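Local atomic coordinates of HcgC (Methanococcus maripaludis S2, PDB entry 5O4J), a protein that catalyses, as an S-adenosylmethionine-dependent C-methyltransferase, the methylation of a pyridinol, probably a precursor of the iron-guanylylpyridinol cofactor of [Fe]-hydrogenase. Residues K10-K15 / D236-E241; G49-G54 / G176-V181; D121-F126 / D151-V156. One frame throughout, in Å; residues are numbered along the deposited sequence.

Contact 1: K10-K15 / D236-E241; sequences KTTRSK and DHVEYE
A lysine-on-imidazole contact at K10 and H237, joined to a water bridge from T12 to V238, ties a strand of the four-stranded antiparallel sheet to the loop that leads into helix 239-251. Strand 10-13 is paired with strand 230-234, and the chain leaving that neighbour passes through D236 and H237 before V238 takes the N-cap position. The contact is only partly buried, which suits a lysine: its methylenes can pack while the residue as a whole stays partly exposed. K10 CE sits over the centre of the H237 ring, 3.8 Å from the centroid and 13° off the ring normal, a CH-pi contact. Lower down, K10 CD rests 3.6 Å from the carbonyl carbon of D236, whose O is bound by the hydroxyl of S234. T12 serves two partners because it branches at CB. With chi1 at -54°, T12 OG1 is anti to its own carbonyl carbon and reaches a water at 2.7 Å, which in turn accepts a hydrogen bond from V238 N at 2.9 Å; the methyl T12 CG2 takes the other branch and lies 4.0 Å from E239 CA. A beta-branched residue with one polar arm thus bridges a gap too wide for a direct bond and still fills the apolar side. T11, its neighbour on the strand, faces away, and its OG1 is hydrogen-bonded to Y207 of the second subunit. At the outer end, the lysine chain runs extended until its last torsion, chi4 -61°, which keeps K10 NZ above the same face of the imidazole, 3.5 Å from H237 NE2.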
loop_
_atom_site.group_PDB
_atom_site.type_symbol
_atom_site.label_atom_id
_atom_site.label_comp_id
_atom_site.label_asym_id
_atom_site.label_seq_id
_atom_site.Cartn_x
_atom_site.Cartn_y
_atom_site.Cartn_z
ATOM N N LYS A 10 12.041 22.145 6.756
ATOM C CA LYS A 10 11.968 21.859 8.178
ATOM C C LYS A 10 12.330 20.405 8.425
ATOM O O LYS A 10 12.008 19.530 7.622
ATOM C CB LYS A 10 10.560 22.110 8.723
ATOM C CG LYS A 10 10.035 23.522 8.494
ATOM C CD LYS A 10 8.558 23.623 8.864
ATOM C CE LYS A 10 7.989 24.980 8.485
ATOM N NZ LYS A 10 8.669 26.093 9.189
ATOM N N THR A 11 12.981 20.154 9.556
ATOM C CA THR A 11 13.238 18.803 10.037
ATOM C C THR A 11 12.496 18.622 11.348
ATOM O O THR A 11 12.729 19.367 12.303
ATOM C CB THR A 11 14.729 18.550 10.240
ATOM O OG1 THR A 11 15.407 18.716 8.993
ATOM C CG2 THR A 11 14.956 17.131 10.786
ATOM N N THR A 12 11.631 17.619 11.400
ATOM C CA THR A 12 10.781 17.371 12.556
ATOM C C THR A 12 11.049 15.960 13.062
ATOM O O THR A 12 10.885 14.993 12.320
ATOM C CB THR A 12 9.309 17.536 12.182
ATOM O OG1 THR A 12 9.119 18.825 11.582
ATOM C CG2 THR A 12 8.420 17.414 13.430
ATOM N N ARG A 13 11.446 15.848 14.324
ATOM C CA ARG A 13 11.587 14.561 14.989
ATOM C C ARG A 13 10.349 14.298 15.836
ATOM O O ARG A 13 9.862 15.189 16.538
ATOM C CB ARG A 13 12.829 14.534 15.878
ATOM C CG ARG A 13 14.156 14.627 15.125
ATOM C CD ARG A 13 15.349 14.697 16.083
ATOM N NE ARG A 13 15.114 13.978 17.338
ATOM C CZ ARG A 13 16.025 13.796 18.290
ATOM N NH1 ARG A 13 17.257 14.268 18.147
ATOM N NH2 ARG A 13 15.694 13.132 19.390
ATOM N N SER A 14 9.835 13.076 15.768
ATOM C CA SER A 14 8.633 12.760 16.524
ATOM C C SER A 14 8.911 12.824 18.020
ATOM O O SER A 14 9.994 12.460 18.491
ATOM C CB SER A 14 8.084 11.380 16.146
ATOM O OG SER A 14 8.973 10.310 16.463
ATOM N N LYS A 15 7.925 13.318 18.768
ATOM C CA LYS A 15 8.012 13.250 20.221
ATOM C C LYS A 15 7.959 11.808 20.700
ATOM O O LYS A 15 8.665 11.434 21.643
ATOM C CB LYS A 15 6.894 14.070 20.860
ATOM C CG LYS A 15 7.001 15.561 20.601
ATOM C CD LYS A 15 5.747 16.282 21.053
ATOM C CE LYS A 15 5.836 17.762 20.753
ATOM N NZ LYS A 15 6.873 18.382 21.625
ATOM N N ASP A 236 6.400 22.548 5.256
ATOM C CA ASP A 236 5.460 23.100 6.217
ATOM C C ASP A 236 5.452 22.279 7.498
ATOM O O ASP A 236 5.990 21.170 7.571
ATOM C CB ASP A 236 4.058 23.168 5.609
ATOM C CG ASP A 236 3.996 24.072 4.394
ATOM O OD1 ASP A 236 4.760 25.061 4.349
ATOM O OD2 ASP A 236 3.189 23.799 3.488
ATOM N N HIS A 237 4.806 22.835 8.517
ATOM C CA HIS A 237 4.725 22.153 9.797
ATOM C C HIS A 237 3.922 20.868 9.661
ATOM O O HIS A 237 2.824 20.862 9.096
ATOM C CB HIS A 237 4.095 23.065 10.849
ATOM C CG HIS A 237 4.936 24.254 11.183
ATOM N ND1 HIS A 237 5.955 24.211 12.110
ATOM C CD2 HIS A 237 4.894 25.530 10.729
ATOM C CE1 HIS A 237 6.521 25.402 12.195
ATOM N NE2 HIS A 237 5.893 26.221 11.371
ATOM N N VAL A 238 4.472 19.786 10.212
ATOM C CA VAL A 238 3.816 18.482 10.238
ATOM C C VAL A 238 3.829 17.869 11.627
ATOM O O VAL A 238 3.299 16.775 11.817
ATOM C CB VAL A 238 4.462 17.519 9.217
ATOM C CG1 VAL A 238 4.202 17.997 7.792
ATOM C CG2 VAL A 238 5.961 17.380 9.462
ATOM N N GLU A 239 4.355 18.594 12.618
ATOM C CA GLU A 239 4.531 18.047 13.960
ATOM C C GLU A 239 3.250 17.422 14.510
ATOM O O GLU A 239 3.297 16.344 15.118
ATOM C CB GLU A 239 5.042 19.148 14.895
ATOM C CG GLU A 239 4.225 20.439 14.858
ATOM C CD GLU A 239 4.986 21.639 15.388
ATOM O OE1 GLU A 239 6.143 21.475 15.821
ATOM O OE2 GLU A 239 4.422 22.754 15.362
ATOM N N TYR A 240 2.096 18.061 14.310
ATOM C CA TYR A 240 0.876 17.543 14.933
ATOM C C TYR A 240 0.387 16.273 14.252
ATOM O O TYR A 240 0.047 15.288 14.925
ATOM C CB TYR A 240 -0.211 18.614 14.925
ATOM C CG TYR A 240 0.179 19.819 15.733
ATOM C CD1 TYR A 240 0.869 19.676 16.930
ATOM C CD2 TYR A 240 -0.106 21.099 15.289
ATOM C CE1 TYR A 240 1.246 20.771 17.669
ATOM C CE2 TYR A 240 0.264 22.201 16.026
ATOM C CZ TYR A 240 0.942 22.027 17.212
ATOM O OH TYR A 240 1.316 23.119 17.943
ATOM N N GLU A 241 0.318 16.277 12.921
ATOM C CA GLU A 241 -0.124 15.080 12.213
ATOM C C GLU A 241 0.845 13.928 12.438
ATOM O O GLU A 241 0.432 12.761 12.493
ATOM C CB GLU A 241 -0.269 15.379 10.718
ATOM C CG GLU A 241 -1.366 16.383 10.398
ATOM C CD GLU A 241 -0.882 17.831 10.438
ATOM O OE1 GLU A 241 0.200 18.099 11.007
ATOM O OE2 GLU A 241 -1.593 18.708 9.903
HETATM O O HOH W 1 6.859 20.264 11.739
#

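Contact 2: G49-G54 / G176-V181; sequences GAYLSG and GTMTLV. With SAH (S-adenosyl-L-homocysteine), chain E; PJL ((3~{E})-3-[(~{E})-3-oxidanylprop-2-enoyl]iminopropanoic acid), chain H.
Between L52 and T177 the backbones approach to 6.4 Å from CA to CA, and a cis peptide joins Y51 to L52 in the loop whose L52 and S53 amides both point at one carboxylate oxygen of SAH. L52 N donates to SAH O at 2.9 Å, with S53 N adding a longer bond to the same oxygen, while T177 N holds SAH OXT at 2.8 Å. The two hydroxyls beside the carboxylate, S53 OG and T177 OG1, are hydrogen-bonded at 2.6 Å, and K29 NZ is a second partner of T177 OG1. This is the loop after strand 42-48 of the Rossmann-like sheet, facing the start of helix 177-193, whose N-terminal amides are suited to an anion. T177 CG2, anti to the backbone N, packs 3.8 Å from L52 CD2. An alanine in place of T177 would remove both branches and would probably leave S53 OG and K29 NZ without this partner, with a gap beside L52. Y51 stands on edge to the ligand: SAH SD lies in the ring plane, and L52 CB covers one face. M178, folded back by chi2 and chi3 near 55°, brings its flexible thioether chain round until M178 CE meets Y51 OH at 3.5 Å. In the first turn of the helix, T179 grips PJL O13 twice, through its backbone N at 3.0 Å and through OG1 at 2.7 Å.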
loop_
_atom_site.group_PDB
_atom_site.type_symbol
_atom_site.label_atom_id
_atom_site.label_comp_id
_atom_site.label_asym_id
_atom_site.label_seq_id
_atom_site.Cartn_x
_atom_site.Cartn_y
_atom_site.Cartn_z
ATOM N N GLY A 49 11.286 -16.132 28.938
ATOM C CA GLY A 49 11.525 -15.154 27.897
ATOM C C GLY A 49 11.538 -13.731 28.414
ATOM O O GLY A 49 10.485 -13.115 28.581
ATOM N N ALA A 50 12.733 -13.208 28.685
ATOM C CA ALA A 50 12.860 -11.866 29.253
ATOM C C ALA A 50 12.651 -10.789 28.195
ATOM O O ALA A 50 12.057 -9.742 28.473
ATOM C CB ALA A 50 14.227 -11.705 29.915
ATOM N N TYR A 51 13.142 -11.026 26.984
ATOM C CA TYR A 51 13.018 -10.071 25.897
ATOM C C TYR A 51 11.766 -10.395 25.084
ATOM O O TYR A 51 11.479 -11.581 24.892
ATOM C CB TYR A 51 14.275 -10.133 25.030
ATOM C CG TYR A 51 14.175 -9.442 23.689
ATOM C CD1 TYR A 51 13.611 -10.084 22.604
ATOM C CD2 TYR A 51 14.686 -8.166 23.504
ATOM C CE1 TYR A 51 13.525 -9.476 21.379
ATOM C CE2 TYR A 51 14.619 -7.549 22.273
ATOM C CZ TYR A 51 14.034 -8.204 21.213
ATOM O OH TYR A 51 13.966 -7.578 19.979
ATOM N N LEU A 52 10.994 -9.406 24.619
ATOM C CA LEU A 52 11.121 -7.976 24.915
ATOM C C LEU A 52 10.050 -7.549 25.930
ATOM O O LEU A 52 10.276 -6.653 26.732
ATOM C CB LEU A 52 10.995 -7.173 23.623
ATOM C CG LEU A 52 11.037 -5.653 23.689
ATOM C CD1 LEU A 52 12.221 -5.153 24.512
ATOM C CD2 LEU A 52 11.087 -5.063 22.276
ATOM N N SER A 53 8.878 -8.181 25.889
ATOM C CA SER A 53 7.803 -7.836 26.820
ATOM C C SER A 53 7.903 -8.569 28.149
ATOM O O SER A 53 7.204 -8.191 29.102
ATOM C CB SER A 53 6.425 -8.117 26.204
ATOM O OG SER A 53 6.509 -8.694 24.916
ATOM N N GLY A 54 8.719 -9.625 28.229
ATOM C CA GLY A 54 8.776 -10.427 29.441
ATOM C C GLY A 54 9.132 -9.631 30.685
ATOM O O GLY A 54 8.563 -9.850 31.754
ATOM N N GLY A 176 5.140 -10.544 17.964
ATOM C CA GLY A 176 6.277 -10.119 18.762
ATOM C C GLY A 176 6.284 -8.612 18.937
ATOM O O GLY A 176 5.922 -7.856 18.032
ATOM N N THR A 177 6.706 -8.170 20.122
ATOM C CA THR A 177 6.764 -6.735 20.396
ATOM C C THR A 177 7.588 -6.004 19.342
ATOM O O THR A 177 7.154 -4.980 18.812
ATOM C CB THR A 177 7.319 -6.508 21.798
ATOM O OG1 THR A 177 6.501 -7.228 22.737
ATOM C CG2 THR A 177 7.314 -5.036 22.178
ATOM N N MET A 178 8.778 -6.526 19.016
ATOM C CA MET A 178 9.630 -5.894 18.012
ATOM C C MET A 178 8.927 -5.799 16.659
ATOM O O MET A 178 8.945 -4.744 16.019
ATOM C CB MET A 178 10.938 -6.673 17.872
ATOM C CG MET A 178 11.921 -6.092 16.844
ATOM S SD MET A 178 12.394 -4.384 17.107
ATOM C CE MET A 178 13.016 -4.448 18.787
ATOM N N THR A 179 8.351 -6.911 16.183
ATOM C CA THR A 179 7.640 -6.903 14.901
ATOM C C THR A 179 6.566 -5.822 14.878
ATOM O O THR A 179 6.437 -5.066 13.903
ATOM C CB THR A 179 6.992 -8.270 14.633
ATOM O OG1 THR A 179 7.985 -9.289 14.517
ATOM C CG2 THR A 179 6.149 -8.255 13.355
ATOM N N LEU A 180 5.767 -5.763 15.937
ATOM C CA LEU A 180 4.674 -4.804 15.991
ATOM C C LEU A 180 5.196 -3.373 15.986
ATOM O O LEU A 180 4.632 -2.507 15.310
ATOM C CB LEU A 180 3.817 -5.061 17.223
ATOM C CG LEU A 180 3.060 -6.389 17.203
ATOM C CD1 LEU A 180 2.502 -6.694 18.583
ATOM C CD2 LEU A 180 1.964 -6.357 16.150
ATOM N N VAL A 181 6.273 -3.110 16.730
ATOM C CA VAL A 181 6.862 -1.770 16.762
ATOM C C VAL A 181 7.347 -1.374 15.370
ATOM O O VAL A 181 7.075 -0.267 14.887
ATOM C CB VAL A 181 7.996 -1.718 17.801
ATOM C CG1 VAL A 181 8.829 -0.445 17.667
ATOM C CG2 VAL A 181 7.430 -1.852 19.210
HETATM N N SAH E . 7.257 -12.886 22.144
HETATM C CA SAH E . 8.275 -11.963 22.730
HETATM C CB SAH E . 9.620 -12.184 22.041
HETATM C CG SAH E . 10.316 -13.441 22.559
HETATM S SD SAH E . 11.942 -13.632 21.872
HETATM C C SAH E . 7.884 -10.522 22.563
HETATM O O SAH E . 8.664 -9.635 22.988
HETATM O OXT SAH E . 6.810 -10.278 21.998
HETATM C "C5'" SAH E . 12.511 -15.081 22.712
HETATM C "C4'" SAH E . 12.992 -14.804 24.132
HETATM O "O4'" SAH E . 12.962 -16.034 24.867
HETATM C "C3'" SAH E . 14.437 -14.347 24.152
HETATM O "O3'" SAH E . 14.702 -13.514 25.293
HETATM C "C2'" SAH E . 15.172 -15.664 24.229
HETATM O "O2'" SAH E . 16.515 -15.567 24.715
HETATM C "C1'" SAH E . 14.296 -16.448 25.178
HETATM N N9 SAH E . 14.349 -17.905 24.981
HETATM C C8 SAH E . 14.407 -18.564 23.801
HETATM N N7 SAH E . 14.404 -19.902 24.027
HETATM C C5 SAH E . 14.321 -20.085 25.359
HETATM C C6 SAH E . 14.263 -21.244 26.270
HETATM N N6 SAH E . 14.299 -22.501 25.773
HETATM N N1 SAH E . 14.182 -20.998 27.593
HETATM C C2 SAH E . 14.138 -19.755 28.096
HETATM N N3 SAH E . 14.191 -18.652 27.332
HETATM C C4 SAH E . 14.280 -18.767 25.984
HETATM O O14 PJL H . 10.637 -10.554 18.296
HETATM C C12 PJL H . 9.905 -10.542 17.259
HETATM O O13 PJL H . 9.039 -9.678 17.023
HETATM C C10 PJL H . 10.014 -11.599 16.181
HETATM C C4 PJL H . 10.324 -12.970 16.720
HETATM N N5 PJL H . 11.506 -13.333 16.963
HETATM C C6 PJL H . 11.829 -14.557 17.427
HETATM O O8 PJL H . 12.916 -15.057 17.179
HETATM C C7 PJL H . 10.880 -15.353 18.245
HETATM C C2 PJL H . 9.661 -14.904 18.530
HETATM O O1 PJL H . 8.789 -15.581 19.240
#

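Contact 3: D121-F126 / D151-V156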
loop_
_atom_site.group_PDB
_atom_site.type_symbol
_atom_site.label_atom_id
_atom_site.label_comp_id
_atom_site.label_asym_id
_atom_site.label_seq_id
_atom_site.Cartn_x
_atom_site.Cartn_y
_atom_site.Cartn_z
ATOM N N ASP A 121 8.413 -30.380 26.286
ATOM C CA ASP A 121 8.986 -31.267 27.293
ATOM C C ASP A 121 9.278 -30.513 28.590
ATOM O O ASP A 121 8.984 -31.006 29.685
ATOM C CB ASP A 121 10.259 -31.912 26.734
ATOM C CG ASP A 121 10.787 -33.035 27.608
ATOM O OD1 ASP A 121 10.741 -32.919 28.850
ATOM O OD2 ASP A 121 11.256 -34.043 27.042
ATOM N N LEU A 122 9.888 -29.322 28.492
ATOM C CA LEU A 122 10.185 -28.549 29.695
ATOM C C LEU A 122 8.910 -28.052 30.371
ATOM O O LEU A 122 8.789 -28.099 31.601
ATOM C CB LEU A 122 11.107 -27.379 29.355
ATOM C CG LEU A 122 11.429 -26.421 30.509
ATOM C CD1 LEU A 122 12.108 -27.152 31.658
ATOM C CD2 LEU A 122 12.312 -25.281 30.013
ATOM N N ILE A 123 7.950 -27.572 29.585
ATOM C CA ILE A 123 6.686 -27.120 30.152
ATOM C C ILE A 123 5.994 -28.261 30.888
ATOM O O ILE A 123 5.409 -28.064 31.960
ATOM C CB ILE A 123 5.798 -26.528 29.045
ATOM C CG1 ILE A 123 6.473 -25.280 28.471
ATOM C CG2 ILE A 123 4.385 -26.240 29.584
ATOM C CD1 ILE A 123 5.731 -24.635 27.335
ATOM N N SER A 124 6.060 -29.473 30.333
ATOM C CA SER A 124 5.409 -30.624 30.950
ATOM C C SER A 124 5.965 -30.941 32.333
ATOM O O SER A 124 5.355 -31.734 33.062
ATOM C CB SER A 124 5.552 -31.850 30.048
ATOM O OG SER A 124 6.851 -32.407 30.158
ATOM N N LYS A 125 7.103 -30.363 32.710
ATOM C CA LYS A 125 7.675 -30.620 34.022
ATOM C C LYS A 125 6.989 -29.830 35.128
ATOM O O LYS A 125 7.291 -30.053 36.306
ATOM C CB LYS A 125 9.173 -30.309 34.004
ATOM C CG LYS A 125 9.922 -31.048 32.903
ATOM C CD LYS A 125 11.128 -31.799 33.437
ATOM C CE LYS A 125 11.772 -32.666 32.358
ATOM N NZ LYS A 125 10.938 -33.854 32.005
ATOM N N PHE A 126 6.067 -28.937 34.781
ATOM C CA PHE A 126 5.345 -28.128 35.750
ATOM C C PHE A 126 3.906 -28.610 35.875
ATOM O O PHE A 126 3.377 -29.314 35.008
ATOM C CB PHE A 126 5.386 -26.649 35.344
ATOM C CG PHE A 126 6.776 -26.138 35.129
ATOM C CD1 PHE A 126 7.609 -25.893 36.211
ATOM C CD2 PHE A 126 7.265 -25.933 33.850
ATOM C CE1 PHE A 126 8.898 -25.434 36.021
ATOM C CE2 PHE A 126 8.556 -25.479 33.653
ATOM C CZ PHE A 126 9.374 -25.230 34.740
ATOM N N ASP A 151 0.399 -24.849 20.172
ATOM C CA ASP A 151 -0.602 -25.769 20.701
ATOM C C ASP A 151 0.038 -26.921 21.460
ATOM O O ASP A 151 -0.531 -27.410 22.444
ATOM C CB ASP A 151 -1.468 -26.307 19.564
ATOM C CG ASP A 151 -2.324 -25.230 18.922
ATOM O OD1 ASP A 151 -3.235 -24.705 19.594
ATOM O OD2 ASP A 151 -2.078 -24.901 17.741
ATOM N N LYS A 152 1.212 -27.370 21.019
ATOM C CA LYS A 152 1.893 -28.465 21.699
ATOM C C LYS A 152 2.454 -28.051 23.051
ATOM O O LYS A 152 2.756 -28.919 23.877
ATOM C CB LYS A 152 3.006 -29.024 20.812
ATOM C CG LYS A 152 2.482 -29.796 19.615
ATOM C CD LYS A 152 3.588 -30.435 18.803
ATOM C CE LYS A 152 3.009 -31.305 17.695
ATOM N NZ LYS A 152 4.060 -31.971 16.879
ATOM N N ARG A 153 2.619 -26.750 23.294
ATOM C CA ARG A 153 3.096 -26.267 24.579
ATOM C C ARG A 153 1.991 -26.163 25.624
ATOM O O ARG A 153 2.293 -25.955 26.803
ATOM C CB ARG A 153 3.758 -24.896 24.390
ATOM C CG ARG A 153 4.956 -24.953 23.457
ATOM C CD ARG A 153 5.668 -23.615 23.374
ATOM N NE ARG A 153 6.472 -23.501 22.158
ATOM C CZ ARG A 153 7.320 -22.507 21.910
ATOM N NH1 ARG A 153 7.491 -21.533 22.801
ATOM N NH2 ARG A 153 8.002 -22.491 20.772
ATOM N N LEU A 154 0.732 -26.277 25.220
ATOM C CA LEU A 154 -0.397 -26.149 26.142
ATOM C C LEU A 154 -0.737 -27.508 26.751
ATOM O O LEU A 154 -1.835 -28.039 26.594
ATOM C CB LEU A 154 -1.601 -25.563 25.420
ATOM C CG LEU A 154 -1.473 -24.118 24.974
ATOM C CD1 LEU A 154 -2.424 -23.881 23.816
ATOM C CD2 LEU A 154 -1.765 -23.187 26.147
ATOM N N CYS A 155 0.229 -28.063 27.473
ATOM C CA CYS A 155 0.140 -29.449 27.919
ATOM C C CYS A 155 0.012 -29.613 29.427
ATOM O O CYS A 155 -0.073 -30.752 29.899
ATOM C CB CYS A 155 1.358 -30.236 27.417
ATOM S SG CYS A 155 2.942 -29.501 27.816
ATOM N N VAL A 156 0.013 -28.529 30.199
ATOM C CA VAL A 156 -0.160 -28.594 31.646
ATOM C C VAL A 156 -1.036 -27.426 32.076
ATOM O O VAL A 156 -1.320 -26.515 31.298
ATOM C CB VAL A 156 1.187 -28.568 32.401
ATOM C CG1 VAL A 156 2.012 -29.801 32.041
ATOM C CG2 VAL A 156 1.955 -27.295 32.100
#
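S124, which rests its backbone on C155 and V156, turns its hydroxyl back and gives OG to the carbonyl O of D121 at 2.6 Å. The donor lies 30° out of the carbonyl plane, and the bond ties up the serine's polar end where helix 120-123 runs into a type I turn from I123 to F126. The helix belongs to the beta-alpha-beta crossover between strands 108-111 and 130-134 of the Rossmann-like sheet; the partner, 151-156, is the loop that leads into the next strand, 159-167. I123 has the largest share of the contact. Both its branches reach R153: I123 CG2 presses on R153 O and also lies 3.7 Å from V156 CG2, whereas I123 CD1 reaches R153 CB at 3.6 Å. An isoleucine suits the spot, since a short methyl and a longer arm touch different atoms, and it also packs on L131 of strand 130-134, which V156 touches too. R153 offers its backbone carbonyl and the aliphatic root of its side chain. That chain, extended from CG to NE, carries the guanidinium away to D111, N149 and G114, so the charge of this buried residue is met by a salt bridge and hydrogen bonds. C155 adds a soft, weakly polar atom, SG standing 4.0 Å from both I123 CG2 and S124 N. V156 straddles the end of the turn. Its beta branch brings a methyl near each of two carbonyl oxygens, V156 CG2 lying 3.5 Å from I123 O and V156 CG1 3.3 Å from F126 O.

How the contacts relate
Contact 2 is the core of the three, with its centre about 2 Å from that of the chain, while contacts 1 and 3 lie about 28 and 22 Å out, on opposite sides and about 49 Å apart between centres. Contacts 2 and 3 both belong to the Rossmann-like sheet, one at the ligand end of its crossovers and the other between two later connections; contact 1 belongs to the separate antiparallel sheet. Chemistry follows place: direct hydroxyl and amide bonds around bound ligands in the middle, a water and a lysine-imidazole contact in the partly buried contact 1, and mainly aliphatic packing in contact 3.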